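Local structure of endo-1,3-beta-glucanase, family GH16 (Zobellia galactanivorans, 5FUI) at residues V105-A109 / G110-F114. The protein is the carbohydrate-binding module of a marine bacterial laminarinase, a family 6 module that binds the beta-1,3-glucan laminarin. Numbering follows the deposited sequence. Where two conformers were deposited one is given.
Sequences VNVSA and GTYQF
Tyr112 reaches back across the bend at Ser108-Gly110 to the backbone of Ser108, four residues earlier. The bond to CB points toward residues 105-109. At CG the ring is set anti to the carbonyl carbon (chi1 -53°), beside the backbone N, and this aims it along the inside of the bend. Leu77 of strand 72-77 also touches the side chain. On the far half of the ring, CE2 of Tyr112 meets CG1 of Val107 at 3.9 Å. This methyl comes in obliquely, the valine and the tyrosine running alongside in opposing senses. At the tip, OH of Tyr112 donates a hydrogen bond of 2.6 Å to O of Ser108. That oxygen lies at the ring edge, near the ring plane, while the hydroxyl sits 48° out of the carbonyl plane of Ser108. OH of Tyr112 also lies 3.4 Å from O of Ala109.

This is a tyrosine corner, with glycine two residues before the tyrosine. The backbone of Gly110 is nearly fully extended (phi 173°), and a CB there would clash with O of Ala109. The corner links strand 97-107 of one sheet to strand 110-118 of the other in the beta-sandwich. A phenylalanine in place of Tyr112 would probably leave O of Ser108 without this donor and the bend less firmly pinned. The hydroxyl thus holds the turn at Ser108, and the methyl contact holds the end of strand 97-107.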
ATOM      1  N   VAL A 105       9.090   3.888  -9.367  1.00 13.20           N
ATOM      2  CA  VAL A 105       8.223   4.281 -10.453  0.50 15.68           C
ATOM      3  C   VAL A 105       8.358   5.794 -10.730  1.00 13.59           C
ATOM      4  O   VAL A 105       8.741   6.563  -9.890  1.00 12.85           O
ATOM      5  CB  VAL A 105       6.808   3.719 -10.160  0.50 15.18           C
ATOM      6  CG1 VAL A 105       6.228   4.224  -8.823  0.50 14.74           C
ATOM      7  CG2 VAL A 105       5.856   3.828 -11.329  0.50 21.37           C
ATOM      8  N   ASN A 106       8.016   6.211 -11.936  1.00 13.18           N
ATOM      9  CA  ASN A 106       8.161   7.584 -12.357  1.00 12.31           C
ATOM     10  C   ASN A 106       6.836   8.295 -12.309  1.00 15.25           C
ATOM     11  O   ASN A 106       5.879   7.804 -12.844  1.00 17.33           O
ATOM     12  CB  ASN A 106       8.703   7.551 -13.780  1.00 14.80           C
ATOM     13  CG  ASN A 106       9.143   8.901 -14.277  1.00 23.80           C
ATOM     14  OD1 ASN A 106      10.330   9.170 -14.353  1.00 26.23           O
ATOM     15  ND2 ASN A 106       8.189   9.734 -14.688  1.00 23.30           N
ATOM     16  N   VAL A 107       6.802   9.434 -11.622  1.00 12.04           N
ATOM     17  CA  VAL A 107       5.572  10.181 -11.411  1.00 13.78           C
ATOM     18  C   VAL A 107       5.855  11.624 -11.766  1.00 12.43           C
ATOM     19  O   VAL A 107       6.881  12.134 -11.350  1.00 15.62           O
ATOM     20  CB  VAL A 107       5.155  10.076  -9.910  1.00 16.62           C
ATOM     21  CG1 VAL A 107       3.852  10.805  -9.709  1.00 17.09           C
ATOM     22  CG2 VAL A 107       4.944   8.598  -9.584  1.00 17.25           C
ATOM     23  N   SER A 108       4.952  12.293 -12.512  1.00 13.26           N
ATOM     24  CA  SER A 108       5.149  13.752 -12.704  0.50 16.26           C
ATOM     25  C   SER A 108       4.596  14.511 -11.488  1.00 13.85           C
ATOM     26  O   SER A 108       3.594  14.091 -10.795  1.00 14.79           O
ATOM     27  CB  SER A 108       4.516  14.255 -14.003  0.50 20.20           C
ATOM     28  OG  SER A 108       3.138  14.014 -13.943  0.50 22.05           O
ATOM     29  N   ALA A 109       5.238  15.635 -11.180  1.00 13.75           N
ATOM     30  CA  ALA A 109       4.832  16.382  -9.990  1.00 13.96           C
ATOM     31  C   ALA A 109       3.331  16.710  -9.891  1.00 16.17           C
ATOM     32  O   ALA A 109       2.675  17.178 -10.870  1.00 17.22           O
ATOM     33  CB  ALA A 109       5.691  17.682  -9.851  1.00 15.09           C
ATOM     34  N   GLY A 110       2.755  16.456  -8.735  1.00 15.23           N
ATOM     35  CA  GLY A 110       1.366  16.809  -8.578  1.00 14.32           C
ATOM     36  C   GLY A 110       0.862  16.269  -7.255  1.00 11.94           C
ATOM     37  O   GLY A 110       1.627  15.632  -6.502  1.00 14.66           O
ATOM     38  N   THR A 111      -0.422  16.463  -6.977  1.00 14.30           N
ATOM     39  CA  THR A 111      -1.064  15.920  -5.815  1.00 13.41           C
ATOM     40  C   THR A 111      -2.206  15.034  -6.309  1.00 14.04           C
ATOM     41  O   THR A 111      -3.023  15.504  -7.139  1.00 14.97           O
ATOM     42  CB  THR A 111      -1.661  17.065  -4.933  1.00 13.55           C
ATOM     43  OG1 THR A 111      -0.542  17.838  -4.472  1.00 17.72           O
ATOM     44  CG2 THR A 111      -2.403  16.482  -3.693  1.00 17.97           C
ATOM     45  N   TYR A 112      -2.231  13.785  -5.840  1.00 13.20           N
ATOM     46  CA  TYR A 112      -3.063  12.746  -6.385  1.00 12.84           C
ATOM     47  C   TYR A 112      -3.766  11.939  -5.317  1.00 11.61           C
ATOM     48  O   TYR A 112      -3.279  11.787  -4.191  1.00 12.58           O
ATOM     49  CB  TYR A 112      -2.189  11.733  -7.240  1.00 14.05           C
ATOM     50  CG  TYR A 112      -1.350  12.412  -8.297  1.00 12.81           C
ATOM     51  CD1 TYR A 112      -1.907  12.792  -9.467  1.00 18.86           C
ATOM     52  CD2 TYR A 112      -0.012  12.620  -8.155  1.00 13.83           C
ATOM     53  CE1 TYR A 112      -1.152  13.375 -10.461  1.00 24.91           C
ATOM     54  CE2 TYR A 112       0.785  13.215  -9.125  1.00 13.99           C
ATOM     55  CZ  TYR A 112       0.217  13.600 -10.274  1.00 19.79           C
ATOM     56  OH  TYR A 112       1.005  14.206 -11.246  1.00 20.88           O
ATOM     57  N   GLN A 113      -4.881  11.346  -5.720  1.00 12.52           N
ATOM     58  CA  GLN A 113      -5.522  10.293  -4.942  1.00 11.58           C
ATOM     59  C   GLN A 113      -4.715   9.016  -5.217  1.00 11.78           C
ATOM     60  O   GLN A 113      -4.610   8.582  -6.373  1.00 12.63           O
ATOM     61  CB  GLN A 113      -7.000  10.146  -5.349  1.00 15.30           C
ATOM     62  CG  GLN A 113      -7.776   9.048  -4.664  1.00 16.70           C
ATOM     63  CD  GLN A 113      -9.272   9.081  -5.044  1.00 32.19           C
ATOM     64  OE1 GLN A 113     -10.030   9.870  -4.477  1.00 55.90           O
ATOM     65  NE2 GLN A 113      -9.704   8.205  -6.004  1.00 51.23           N
ATOM     66  N   PHE A 114      -4.197   8.407  -4.145  1.00 11.33           N
ATOM     67  CA  PHE A 114      -3.355   7.193  -4.250  1.00 12.29           C
ATOM     68  C   PHE A 114      -4.168   5.966  -3.884  1.00 10.90           C
ATOM     69  O   PHE A 114      -4.811   5.972  -2.816  1.00 12.27           O
ATOM     70  CB  PHE A 114      -2.162   7.417  -3.326  1.00 12.98           C
ATOM     71  CG  PHE A 114      -1.150   6.278  -3.273  1.00 11.91           C
ATOM     72  CD1 PHE A 114      -0.178   6.109  -4.259  1.00 15.48           C
ATOM     73  CD2 PHE A 114      -1.154   5.443  -2.191  1.00 15.56           C
ATOM     74  CE1 PHE A 114       0.719   5.056  -4.163  1.00 12.93           C
ATOM     75  CE2 PHE A 114      -0.238   4.415  -2.090  1.00 15.84           C
ATOM     76  CZ  PHE A 114       0.674   4.209  -3.084  1.00 12.99           C
TER